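Local coordinates for protein phosphonomutase (Burkholderia cenocepacia J2315, PDB 4MG4) that belongs to the phosphoenolpyruvate phosphomutase family of TIM-barrel proteins, is probably a phosphonomutase, and forms an assembly of two chains, at residues A[34-39]-A[82-87]; A[76-81]-A[112-117]; A[135-140]-A[181-186]; A[154-159]-A[214-219]. All blocks are in the same frame, centred on the assembly; numbering follows the deposited sequence.

Contact 1 (A[34-39]-A[82-87]); sequences WDAGSA and VRATDL
Behind the alanine surface that Ala-36 and Ala-39 offer to Ala-84 and Thr-85, the indole of Trp-34 receives Ser-38 OG on one face, 3.5 Å above the plane and over the ring centre. An edge-to-face stack with Tyr-246 and packing against helix 54-60 hold the same ring, and Leu-253 of the second subunit also touches it. In this TIM barrel the contact joins the first turn of helix 36-44 to the end of helix 71-84 on the outside of the sheet. Asp-35 is the N-cap of helix 36-44: its OD1 accepts from Ser-38 N at 2.9 Å, nearly along the C-O bond. Ser-38 OG in turn accepts from Trp-34 N at 3.1 Å, and so ties the residue before the cap into the first turn.

No hydrogen bond crosses the interface; methyls meet methyls and the backbone carbonyls of Ala-36 and Ala-39. Ala-84 CB lies 3.9 Å from Ala-36 CB and 4.3 Å from Ala-39 CB, resting over both methyls, one turn apart on the helix. In Thr-85, chi1 of 95°, away from a staggered position, sets the methyl opposite its own carbonyl carbon and beside the backbone N; CG2 then comes within 3.7 Å of Ala-39 O. Its hydroxyl serves the chain locally instead, in an ST turn where OG1 accepts from Leu-87 N at 3.0 Å.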
loop_
_atom_site.group_PDB
_atom_site.type_symbol
_atom_site.label_atom_id
_atom_site.label_comp_id
_atom_site.label_asym_id
_atom_site.label_seq_id
_atom_site.Cartn_x
_atom_site.Cartn_y
_atom_site.Cartn_z
ATOM N N TRP A 34 -3.245 -6.038 -0.771
ATOM C CA TRP A 34 -1.979 -5.770 -1.441
ATOM C C TRP A 34 -0.809 -5.500 -0.490
ATOM O O TRP A 34 0.307 -5.290 -0.952
ATOM C CB TRP A 34 -2.148 -4.609 -2.436
ATOM C CG TRP A 34 -2.607 -3.381 -1.755
ATOM C CD1 TRP A 34 -1.824 -2.380 -1.226
ATOM C CD2 TRP A 34 -3.952 -2.989 -1.535
ATOM N NE1 TRP A 34 -2.604 -1.398 -0.686
ATOM C CE2 TRP A 34 -3.921 -1.729 -0.875
ATOM C CE3 TRP A 34 -5.193 -3.547 -1.831
ATOM C CZ2 TRP A 34 -5.076 -1.084 -0.482
ATOM C CZ3 TRP A 34 -6.331 -2.904 -1.417
ATOM C CH2 TRP A 34 -6.267 -1.657 -0.804
ATOM N N ASP A 35 -1.038 -5.525 0.815
ATOM C CA ASP A 35 0.009 -5.343 1.819
ATOM C C ASP A 35 -0.556 -5.710 3.173
ATOM O O ASP A 35 -1.754 -6.018 3.299
ATOM C CB ASP A 35 0.645 -3.928 1.835
ATOM C CG ASP A 35 -0.348 -2.810 2.119
ATOM O OD1 ASP A 35 -1.494 -3.022 2.591
ATOM O OD2 ASP A 35 0.048 -1.630 1.881
ATOM N N ALA A 36 0.288 -5.715 4.171
ATOM C CA ALA A 36 -0.163 -6.204 5.463
ATOM C C ALA A 36 -1.207 -5.270 6.102
ATOM O O ALA A 36 -2.087 -5.721 6.823
ATOM C CB ALA A 36 1.012 -6.377 6.348
ATOM N N GLY A 37 -1.089 -3.950 5.870
ATOM C CA GLY A 37 -2.070 -3.016 6.435
ATOM C C GLY A 37 -3.464 -3.271 5.880
ATOM O O GLY A 37 -4.456 -3.273 6.635
ATOM N N SER A 38 -3.547 -3.436 4.555
ATOM C CA SER A 38 -4.822 -3.672 3.881
ATOM C C SER A 38 -5.399 -5.042 4.283
ATOM O O SER A 38 -6.624 -5.206 4.451
ATOM C CB SER A 38 -4.718 -3.493 2.363
ATOM O OG SER A 38 -3.689 -4.262 1.729
ATOM N N ALA A 39 -4.513 -6.010 4.466
ATOM C CA ALA A 39 -4.939 -7.330 4.955
ATOM C C ALA A 39 -5.613 -7.245 6.305
ATOM O O ALA A 39 -6.687 -7.831 6.527
ATOM C CB ALA A 39 -3.754 -8.275 5.031
ATOM N N VAL A 82 0.403 -12.829 4.759
ATOM C CA VAL A 82 0.073 -14.042 5.471
ATOM C C VAL A 82 0.267 -13.871 6.964
ATOM O O VAL A 82 -0.573 -14.285 7.738
ATOM C CB VAL A 82 0.880 -15.247 4.933
ATOM C CG1 VAL A 82 0.809 -16.440 5.896
ATOM C CG2 VAL A 82 0.351 -15.642 3.562
ATOM N N ARG A 83 1.355 -13.266 7.382
ATOM C CA ARG A 83 1.592 -13.159 8.799
ATOM C C ARG A 83 0.761 -12.072 9.519
ATOM O O ARG A 83 0.671 -12.077 10.727
ATOM C CB ARG A 83 3.083 -13.120 9.082
ATOM C CG ARG A 83 3.772 -11.828 8.907
ATOM C CD ARG A 83 5.202 -12.071 9.400
ATOM N NE ARG A 83 6.151 -11.082 8.915
ATOM C CZ ARG A 83 7.064 -11.292 7.967
ATOM N NH1 ARG A 83 7.169 -12.470 7.351
ATOM N NH2 ARG A 83 7.878 -10.302 7.632
ATOM N N ALA A 84 0.100 -11.207 8.768
ATOM C CA ALA A 84 -0.698 -10.127 9.325
ATOM C C ALA A 84 -2.002 -10.568 9.935
ATOM O O ALA A 84 -2.554 -9.876 10.786
ATOM C CB ALA A 84 -0.981 -9.110 8.243
ATOM N N THR A 85 -2.532 -11.716 9.493
ATOM C CA THR A 85 -3.815 -12.172 10.023
ATOM C C THR A 85 -3.796 -13.699 10.113
ATOM O O THR A 85 -2.907 -14.368 9.533
ATOM C CB THR A 85 -5.055 -11.669 9.245
ATOM O OG1 THR A 85 -5.478 -12.641 8.273
ATOM C CG2 THR A 85 -4.891 -10.242 8.613
ATOM N N ASP A 86 -4.808 -14.224 10.824
ATOM C CA ASP A 86 -5.017 -15.652 10.987
ATOM C C ASP A 86 -5.930 -16.257 9.889
ATOM O O ASP A 86 -6.253 -17.474 9.900
ATOM C CB ASP A 86 -5.662 -15.911 12.371
ATOM C CG ASP A 86 -4.699 -15.596 13.512
ATOM O OD1 ASP A 86 -3.511 -15.937 13.351
ATOM O OD2 ASP A 86 -5.114 -15.007 14.534
ATOM N N LEU A 87 -6.353 -15.438 8.943
ATOM C CA LEU A 87 -7.229 -15.926 7.882
ATOM C C LEU A 87 -6.487 -16.726 6.826
ATOM O O LEU A 87 -5.278 -16.520 6.579
ATOM C CB LEU A 87 -7.981 -14.797 7.184
ATOM C CG LEU A 87 -8.929 -13.888 8.035
ATOM C CD1 LEU A 87 -9.539 -12.799 7.204
ATOM C CD2 LEU A 87 -10.032 -14.787 8.634
#

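Contact 2 (A[76-81]-A[112-117]); sequences EVLERI and IRAGAI
Leu-78 and Glu-79, neighbours on helix 71-84, take the methyl of Ala-114 between their side chains where helix 101-113 gives way to a Schellman motif, on the outer helical layer of the TIM barrel. The apolar part is carried by one branch of Leu-78. With CG anti to its backbone N (chi1 178°), the side chain reaches out from the helix, and CD2 stops 3.6 Å from Ala-114 CB and 4.0 Å from Ala-116 CB, bridging the methyls of the residues that flank Gly-115 in sequence. Leu-78 and Ala-116 also meet the inner strand 89-92, through Val-91, so the leucine fills the seam between helix and barrel wall.

The aliphatic part of Glu-79 supplies the other wall: its CG lies 3.7 Å from Ala-114 CB, while the extended chain lays the carboxylate alongside the alanine, with OE2 at 4.0 Å from Ala-114 CA.

No hydrogen bond crosses between the two segments. Arg-80 NH2 and Glu-76 OE2 form a salt bridge at 3.6 Å on the turned-away side of helix 71-84. At the helix end Gly-115 takes a positive phi, allowing the chain to leave toward strand 118-122, and its N donates to Ile-112 O at 3.0 Å.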
loop_
_atom_site.group_PDB
_atom_site.type_symbol
_atom_site.label_atom_id
_atom_site.label_comp_id
_atom_site.label_asym_id
_atom_site.label_seq_id
_atom_site.Cartn_x
_atom_site.Cartn_y
_atom_site.Cartn_z
ATOM N N GLU A 76 7.587 -11.962 -1.148
ATOM C CA GLU A 76 7.861 -11.210 0.066
ATOM C C GLU A 76 6.593 -10.509 0.518
ATOM O O GLU A 76 6.230 -10.539 1.705
ATOM C CB GLU A 76 8.984 -10.192 -0.197
ATOM C CG GLU A 76 9.290 -9.327 1.008
ATOM C CD GLU A 76 10.234 -8.168 0.673
ATOM O OE1 GLU A 76 11.092 -8.294 -0.260
ATOM O OE2 GLU A 76 10.108 -7.115 1.360
ATOM N N VAL A 77 5.881 -9.913 -0.441
ATOM C CA VAL A 77 4.606 -9.259 -0.163
ATOM C C VAL A 77 3.614 -10.256 0.422
ATOM O O VAL A 77 2.962 -9.996 1.437
ATOM C CB VAL A 77 4.042 -8.607 -1.438
ATOM C CG1 VAL A 77 2.612 -8.133 -1.178
ATOM C CG2 VAL A 77 4.926 -7.436 -1.852
ATOM N N LEU A 78 3.495 -11.408 -0.240
ATOM C CA LEU A 78 2.671 -12.504 0.251
ATOM C C LEU A 78 2.965 -12.905 1.677
ATOM O O LEU A 78 2.067 -13.054 2.459
ATOM C CB LEU A 78 2.792 -13.720 -0.672
ATOM C CG LEU A 78 2.019 -14.967 -0.276
ATOM C CD1 LEU A 78 0.532 -14.641 -0.211
ATOM C CD2 LEU A 78 2.271 -16.103 -1.264
ATOM N N GLU A 79 4.226 -13.092 2.027
ATOM C CA GLU A 79 4.577 -13.469 3.409
ATOM C C GLU A 79 4.103 -12.422 4.393
ATOM O O GLU A 79 3.627 -12.785 5.458
ATOM C CB GLU A 79 6.098 -13.718 3.563
ATOM C CG GLU A 79 6.604 -14.895 2.779
ATOM C CD GLU A 79 8.106 -15.158 2.948
ATOM O OE1 GLU A 79 8.840 -14.365 3.606
ATOM O OE2 GLU A 79 8.556 -16.105 2.311
ATOM N N ARG A 80 4.283 -11.135 4.073
ATOM C CA ARG A 80 3.844 -10.072 5.010
ATOM C C ARG A 80 2.342 -10.087 5.188
ATOM O O ARG A 80 1.828 -9.884 6.300
ATOM C CB ARG A 80 4.306 -8.690 4.564
ATOM C CG ARG A 80 5.800 -8.511 4.633
ATOM C CD ARG A 80 6.170 -7.063 4.324
ATOM N NE ARG A 80 7.622 -6.964 4.144
ATOM C CZ ARG A 80 8.484 -7.084 5.151
ATOM N NH1 ARG A 80 8.054 -7.316 6.394
ATOM N NH2 ARG A 80 9.796 -6.990 4.919
ATOM N N ILE A 81 1.621 -10.354 4.090
ATOM C CA ILE A 81 0.173 -10.496 4.136
ATOM C C ILE A 81 -0.241 -11.696 4.977
ATOM O O ILE A 81 -1.114 -11.573 5.856
ATOM C CB ILE A 81 -0.437 -10.581 2.717
ATOM C CG1 ILE A 81 -0.340 -9.214 2.030
ATOM C CG2 ILE A 81 -1.888 -11.069 2.762
ATOM C CD1 ILE A 81 -0.581 -9.190 0.530
ATOM N N ILE A 112 3.458 -21.920 -1.292
ATOM C CA ILE A 112 3.127 -22.748 -0.141
ATOM C C ILE A 112 4.108 -22.453 1.001
ATOM O O ILE A 112 3.701 -22.272 2.168
ATOM C CB ILE A 112 3.131 -24.243 -0.540
ATOM C CG1 ILE A 112 1.886 -24.528 -1.427
ATOM C CG2 ILE A 112 3.087 -25.100 0.683
ATOM C CD1 ILE A 112 1.905 -25.827 -2.170
ATOM N N ARG A 113 5.393 -22.377 0.637
ATOM C CA ARG A 113 6.453 -21.997 1.593
ATOM C C ARG A 113 6.197 -20.606 2.201
ATOM O O ARG A 113 6.458 -20.401 3.413
ATOM C CB ARG A 113 7.834 -22.079 0.939
ATOM C CG ARG A 113 8.139 -23.504 0.605
ATOM C CD ARG A 113 9.300 -23.599 -0.354
ATOM N NE ARG A 113 9.504 -24.959 -0.805
ATOM C CZ ARG A 113 9.806 -25.347 -2.028
ATOM N NH1 ARG A 113 10.053 -24.506 -3.027
ATOM N NH2 ARG A 113 9.901 -26.663 -2.244
ATOM N N ALA A 114 5.635 -19.694 1.403
ATOM C CA ALA A 114 5.246 -18.342 1.825
ATOM C C ALA A 114 3.963 -18.301 2.683
ATOM O O ALA A 114 3.697 -17.303 3.326
ATOM C CB ALA A 114 5.105 -17.448 0.590
ATOM N N GLY A 115 3.221 -19.403 2.730
ATOM C CA GLY A 115 2.092 -19.614 3.603
ATOM C C GLY A 115 0.728 -19.450 2.963
ATOM O O GLY A 115 -0.298 -19.434 3.690
ATOM N N ALA A 116 0.711 -19.299 1.637
ATOM C CA ALA A 116 -0.584 -19.334 0.914
ATOM C C ALA A 116 -1.198 -20.717 0.963
ATOM O O ALA A 116 -0.468 -21.721 0.939
ATOM C CB ALA A 116 -0.451 -18.909 -0.529
ATOM N N ILE A 117 -2.548 -20.789 0.932
ATOM C CA ILE A 117 -3.265 -22.074 0.892
ATOM C C ILE A 117 -4.068 -22.276 -0.399
ATOM O O ILE A 117 -4.853 -23.205 -0.523
ATOM C CB ILE A 117 -4.125 -22.264 2.169
ATOM C CG1 ILE A 117 -5.039 -21.081 2.459
ATOM C CG2 ILE A 117 -3.166 -22.438 3.336
ATOM C CD1 ILE A 117 -6.021 -20.730 1.367
#

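Contact 3 (A[135-140]-A[181-186])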
loop_
_atom_site.group_PDB
_atom_site.type_symbol
_atom_site.label_atom_id
_atom_site.label_comp_id
_atom_site.label_asym_id
_atom_site.label_seq_id
_atom_site.Cartn_x
_atom_site.Cartn_y
_atom_site.Cartn_z
ATOM N N ASP A 135 -4.230 -28.129 -23.608
ATOM C CA ASP A 135 -3.399 -29.114 -22.924
ATOM C C ASP A 135 -2.083 -28.548 -22.392
ATOM O O ASP A 135 -1.550 -29.052 -21.390
ATOM C CB ASP A 135 -3.232 -30.369 -23.784
ATOM C CG ASP A 135 -4.581 -31.080 -23.990
ATOM O OD1 ASP A 135 -5.227 -31.328 -22.945
ATOM O OD2 ASP A 135 -5.029 -31.295 -25.158
ATOM N N GLU A 136 -1.583 -27.476 -22.998
ATOM C CA GLU A 136 -0.417 -26.762 -22.436
ATOM C C GLU A 136 -0.804 -26.113 -21.115
ATOM O O GLU A 136 -0.104 -26.218 -20.125
ATOM C CB GLU A 136 0.098 -25.712 -23.414
ATOM C CG GLU A 136 1.526 -25.296 -23.106
ATOM C CD GLU A 136 1.925 -23.942 -23.651
ATOM O OE1 GLU A 136 1.974 -23.839 -24.901
ATOM O OE2 GLU A 136 2.176 -23.013 -22.805
ATOM N N ALA A 137 -1.973 -25.502 -21.101
ATOM C CA ALA A 137 -2.522 -24.882 -19.882
ATOM C C ALA A 137 -2.769 -25.932 -18.802
ATOM O O ALA A 137 -2.461 -25.748 -17.661
ATOM C CB ALA A 137 -3.800 -24.113 -20.177
ATOM N N ALA A 138 -3.337 -27.057 -19.190
ATOM C CA ALA A 138 -3.597 -28.154 -18.260
ATOM C C ALA A 138 -2.336 -28.751 -17.701
ATOM O O ALA A 138 -2.300 -29.097 -16.544
ATOM C CB ALA A 138 -4.454 -29.234 -18.913
ATOM N N ALA A 139 -1.261 -28.811 -18.496
ATOM C CA ALA A 139 -0.014 -29.324 -18.012
ATOM C C ALA A 139 0.601 -28.466 -16.886
ATOM O O ALA A 139 1.244 -29.014 -15.964
ATOM C CB ALA A 139 0.983 -29.482 -19.169
ATOM N N ARG A 140 0.394 -27.154 -16.993
ATOM C CA ARG A 140 0.862 -26.204 -15.939
ATOM C C ARG A 140 0.028 -26.447 -14.664
ATOM O O ARG A 140 0.575 -26.516 -13.557
ATOM C CB ARG A 140 0.812 -24.792 -16.473
ATOM C CG ARG A 140 1.682 -24.585 -17.707
ATOM C CD ARG A 140 1.387 -23.324 -18.482
ATOM N NE ARG A 140 1.813 -22.143 -17.780
ATOM C CZ ARG A 140 3.052 -21.650 -17.792
ATOM N NH1 ARG A 140 4.043 -22.267 -18.431
ATOM N NH2 ARG A 140 3.290 -20.518 -17.122
ATOM N N LEU A 181 -16.176 -24.438 -21.060
ATOM C CA LEU A 181 -16.447 -25.740 -20.448
ATOM C C LEU A 181 -15.431 -26.832 -20.881
ATOM O O LEU A 181 -15.037 -27.639 -20.054
ATOM C CB LEU A 181 -17.898 -26.189 -20.724
ATOM C CG LEU A 181 -18.937 -25.430 -19.887
ATOM C CD1 LEU A 181 -20.291 -25.654 -20.526
ATOM C CD2 LEU A 181 -18.951 -25.817 -18.422
ATOM N N ALA A 182 -14.990 -26.831 -22.128
ATOM C CA ALA A 182 -13.966 -27.793 -22.561
ATOM C C ALA A 182 -12.659 -27.552 -21.793
ATOM O O ALA A 182 -11.993 -28.488 -21.375
ATOM C CB ALA A 182 -13.725 -27.717 -24.052
ATOM N N ARG A 183 -12.304 -26.268 -21.614
ATOM C CA ARG A 183 -11.133 -25.948 -20.779
ATOM C C ARG A 183 -11.342 -26.382 -19.343
ATOM O O ARG A 183 -10.440 -26.991 -18.740
ATOM C CB ARG A 183 -10.762 -24.483 -20.894
ATOM C CG ARG A 183 -10.058 -24.194 -22.177
ATOM C CD ARG A 183 -9.737 -22.713 -22.347
ATOM N NE ARG A 183 -9.132 -22.481 -23.671
ATOM C CZ ARG A 183 -7.833 -22.559 -23.962
ATOM N NH1 ARG A 183 -6.922 -22.828 -23.064
ATOM N NH2 ARG A 183 -7.435 -22.318 -25.221
ATOM N N ALA A 184 -12.530 -26.114 -18.803
ATOM C CA ALA A 184 -12.837 -26.485 -17.423
ATOM C C ALA A 184 -12.700 -27.988 -17.190
ATOM O O ALA A 184 -12.120 -28.425 -16.183
ATOM C CB ALA A 184 -14.226 -26.023 -17.067
ATOM N N ARG A 185 -13.178 -28.783 -18.136
ATOM C CA ARG A 185 -13.025 -30.236 -18.009
ATOM C C ARG A 185 -11.558 -30.680 -18.035
ATOM O O ARG A 185 -11.148 -31.559 -17.249
ATOM C CB ARG A 185 -13.857 -30.967 -19.068
ATOM C CG ARG A 185 -15.360 -30.859 -18.882
ATOM C CD ARG A 185 -16.136 -31.758 -19.833
ATOM N NE ARG A 185 -15.977 -31.397 -21.221
ATOM C CZ ARG A 185 -16.691 -30.491 -21.884
ATOM N NH1 ARG A 185 -17.704 -29.858 -21.317
ATOM N NH2 ARG A 185 -16.420 -30.263 -23.163
ATOM N N ALA A 186 -10.778 -30.105 -18.918
ATOM C CA ALA A 186 -9.353 -30.434 -18.993
ATOM C C ALA A 186 -8.638 -30.000 -17.711
ATOM O O ALA A 186 -7.794 -30.712 -17.188
ATOM C CB ALA A 186 -8.703 -29.778 -20.207
#
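Arg-183 of helix 174-190 spans the groove toward Ala-137 of helix 134-150, two helices on the outside of the TIM barrel. Its CB stands 7.0 Å from Ala-137 CB, and the chain advances with chi2 and chi3 both nearly straight, so that CG, CD and NE gain little on the neighbouring helix; Val-134 and Leu-131 are among the residues packed against the side chain. The turn comes at the end, where chi4 of -88° swings the guanidinium about the CD-NE bond. CZ is then 5.7 Å from Ala-137 CB, and NH1 closes to 4.4 Å, the methyl lying at the guanidinium edge near its plane. NH1 finds its polar partners outside the two segments: it hydrogen-bonds to Arg-132 O, just before helix 134-150, and to Tyr-187 OH, with a long, weak ion pair to Asp-123 OD2. NH2 too is hydrogen-bonded outside them.

Further along the groove the two segments meet through Ala-138 and Ala-186. Ala-138 CB rests 4.0 Å from Ala-186 O and 4.5 Å from Ala-186 CB; with only methyls between them, the backbones come near, the two CA atoms 6.2 Å apart.

No hydrogen bond joins the segments themselves. The contact therefore works by shape at its alanines, while the charge of Arg-183 is probably stabilised at NH1: Arg-132 O joins helix 174-190 to the lead-in of helix 134-150, and Tyr-187 OH braces NH1 from its own helix.

Contact 4 (A[154-159]-A[214-219])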
loop_
_atom_site.group_PDB
_atom_site.type_symbol
_atom_site.label_atom_id
_atom_site.label_comp_id
_atom_site.label_asym_id
_atom_site.label_seq_id
_atom_site.Cartn_x
_atom_site.Cartn_y
_atom_site.Cartn_z
ATOM N N ASP A 154 -3.253 -29.048 1.934
ATOM C CA ASP A 154 -4.638 -28.844 1.404
ATOM C C ASP A 154 -4.618 -27.460 0.739
ATOM O O ASP A 154 -4.575 -26.418 1.412
ATOM C CB ASP A 154 -5.610 -28.894 2.560
ATOM C CG ASP A 154 -7.051 -28.992 2.147
ATOM O OD1 ASP A 154 -7.363 -28.707 0.991
ATOM O OD2 ASP A 154 -7.878 -29.360 3.036
ATOM N N TYR A 155 -4.567 -27.468 -0.589
ATOM C CA TYR A 155 -4.244 -26.261 -1.372
ATOM C C TYR A 155 -5.177 -26.156 -2.553
ATOM O O TYR A 155 -5.368 -27.134 -3.294
ATOM C CB TYR A 155 -2.820 -26.355 -1.891
ATOM C CG TYR A 155 -2.265 -25.140 -2.620
ATOM C CD1 TYR A 155 -1.599 -24.132 -1.952
ATOM C CD2 TYR A 155 -2.383 -25.008 -3.987
ATOM C CE1 TYR A 155 -1.041 -23.039 -2.651
ATOM C CE2 TYR A 155 -1.804 -23.957 -4.687
ATOM C CZ TYR A 155 -1.141 -22.956 -4.009
ATOM O OH TYR A 155 -0.550 -21.883 -4.658
ATOM N N PHE A 156 -5.786 -24.990 -2.698
ATOM C CA PHE A 156 -6.868 -24.786 -3.670
ATOM C C PHE A 156 -6.316 -24.086 -4.927
ATOM O O PHE A 156 -5.958 -22.875 -4.916
ATOM C CB PHE A 156 -7.981 -24.002 -3.005
ATOM C CG PHE A 156 -9.281 -23.993 -3.758
ATOM C CD1 PHE A 156 -9.446 -23.187 -4.896
ATOM C CD2 PHE A 156 -10.339 -24.744 -3.323
ATOM C CE1 PHE A 156 -10.647 -23.179 -5.606
ATOM C CE2 PHE A 156 -11.544 -24.738 -4.052
ATOM C CZ PHE A 156 -11.683 -23.975 -5.181
ATOM N N ILE A 157 -6.313 -24.817 -6.038
ATOM C CA ILE A 157 -5.912 -24.269 -7.346
ATOM C C ILE A 157 -7.145 -23.794 -8.071
ATOM O O ILE A 157 -7.964 -24.591 -8.506
ATOM C CB ILE A 157 -5.116 -25.304 -8.206
ATOM C CG1 ILE A 157 -3.824 -25.703 -7.454
ATOM C CG2 ILE A 157 -4.767 -24.718 -9.557
ATOM C CD1 ILE A 157 -3.094 -26.868 -8.115
ATOM N N ASN A 158 -7.282 -22.482 -8.150
ATOM C CA ASN A 158 -8.410 -21.848 -8.844
ATOM C C ASN A 158 -7.890 -21.543 -10.255
ATOM O O ASN A 158 -7.094 -20.657 -10.440
ATOM C CB ASN A 158 -8.823 -20.579 -8.111
ATOM C CG ASN A 158 -10.182 -20.044 -8.528
ATOM O OD1 ASN A 158 -11.105 -20.799 -8.828
ATOM N ND2 ASN A 158 -10.336 -18.724 -8.435
ATOM N N ALA A 159 -8.325 -22.317 -11.261
ATOM C CA ALA A 159 -7.845 -22.192 -12.633
ATOM C C ALA A 159 -8.641 -21.122 -13.331
ATOM O O ALA A 159 -9.860 -21.251 -13.492
ATOM C CB ALA A 159 -7.979 -23.526 -13.416
ATOM N N PRO A 214 -17.477 -28.757 -14.067
ATOM C CA PRO A 214 -17.031 -29.793 -13.187
ATOM C C PRO A 214 -16.479 -29.264 -11.855
ATOM O O PRO A 214 -16.204 -30.046 -10.973
ATOM C CB PRO A 214 -15.894 -30.462 -13.987
ATOM C CG PRO A 214 -15.386 -29.387 -14.881
ATOM C CD PRO A 214 -16.576 -28.556 -15.228
ATOM N N LEU A 215 -16.348 -27.937 -11.728
ATOM C CA LEU A 215 -15.713 -27.328 -10.578
ATOM C C LEU A 215 -16.541 -26.160 -10.052
ATOM O O LEU A 215 -17.216 -25.498 -10.844
ATOM C CB LEU A 215 -14.371 -26.768 -11.013
ATOM C CG LEU A 215 -13.350 -27.799 -11.457
ATOM C CD1 LEU A 215 -12.142 -27.064 -11.996
ATOM C CD2 LEU A 215 -12.965 -28.783 -10.334
ATOM N N PRO A 216 -16.388 -25.818 -8.769
ATOM C CA PRO A 216 -17.020 -24.591 -8.256
ATOM C C PRO A 216 -16.650 -23.361 -9.043
ATOM O O PRO A 216 -15.459 -23.163 -9.347
ATOM C CB PRO A 216 -16.500 -24.424 -6.844
ATOM C CG PRO A 216 -15.543 -25.531 -6.645
ATOM C CD PRO A 216 -15.660 -26.542 -7.716
ATOM N N VAL A 217 -17.652 -22.579 -9.391
ATOM C CA VAL A 217 -17.447 -21.452 -10.295
ATOM C C VAL A 217 -17.242 -20.144 -9.567
ATOM O O VAL A 217 -18.018 -19.744 -8.668
ATOM C CB VAL A 217 -18.633 -21.328 -11.258
ATOM C CG1 VAL A 217 -18.569 -20.113 -12.148
ATOM C CG2 VAL A 217 -18.725 -22.570 -12.144
ATOM N N ASN A 218 -16.192 -19.429 -10.005
ATOM C CA ASN A 218 -15.873 -18.042 -9.558
ATOM C C ASN A 218 -16.154 -17.143 -10.713
ATOM O O ASN A 218 -15.616 -17.325 -11.815
ATOM C CB ASN A 218 -14.395 -18.082 -9.175
ATOM C CG ASN A 218 -13.726 -16.784 -8.691
ATOM O OD1 ASN A 218 -12.499 -16.866 -8.435
ATOM N ND2 ASN A 218 -14.385 -15.631 -8.588
ATOM N N VAL A 219 -16.951 -16.093 -10.440
ATOM C CA VAL A 219 -17.131 -15.007 -11.401
ATOM C C VAL A 219 -16.681 -13.711 -10.737
ATOM O O VAL A 219 -16.479 -13.666 -9.504
ATOM C CB VAL A 219 -18.577 -14.881 -11.904
ATOM C CG1 VAL A 219 -18.973 -16.103 -12.696
ATOM C CG2 VAL A 219 -19.508 -14.653 -10.725
HETATM O O HOH W 1 -13.746 -21.172 -7.797
#
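Asn-158 and Asn-218 meet through their amides, the side chains crossing at about a right angle while the amide planes lie only 10° apart. In both, CG is anti to the backbone N, but the amides are turned differently about the next bond: chi2 is 35° in Asn-158 and -178° in Asn-218, which brings ND2 of the first to OD1 of the second with the two groups nearly coplanar. Asn-158 ND2 donates to Asn-218 OD1 at 2.9 Å, in the carbonyl plane and on a lone pair. ND2 of Asn-158 also donates to Asn-120 OD1, and ND2 of Asn-218 to Ser-240 OG, so the pair forms part of a chain of polar side chains from four strands.

The other end of the Asn-158 amide is fixed by water: one molecule donates to Asn-158 OD1 at 2.9 Å and to Pro-216 O at 3.0 Å, linking side chain to backbone. Two residues earlier on the strand, Phe-156 brings its ring edge toward Pro-216, CZ lying 4.4 Å from Pro-216 CG near the ring plane; the ring itself stacks with His-22.

Strand 194-196 lies between strands 156-160 and 217-220 in the sheet, so these side chains reach each other across the inside of the closed parallel barrel, a polar core layer consistent with the TIM-barrel fold.

From the N terminus, contact 1 opens at 34-39 and closes at 82-87; contact 2 opens inside that span, at 76-81, and closes beyond it at 112-117, so the two cross and share helix 71-84. Contacts 3 and 4 come later in the chain, in series with the first pair, and cross each other: 135-140 and 154-159 open before 181-186 and 214-219 close. Contacts 1 to 3 bind neighbouring helices of the outer layer, whereas contact 4 ties strands within the barrel. Ile-117 O and Phe-156 N, 3.0 Å apart, probably hydrogen-bond and join contact 2 to contact 4, and Pro-214 rests on Ala-184 of contact 3. Contacts 1 and 3 lie on opposite sides of the chain's centre, their centres about 32 Å apart.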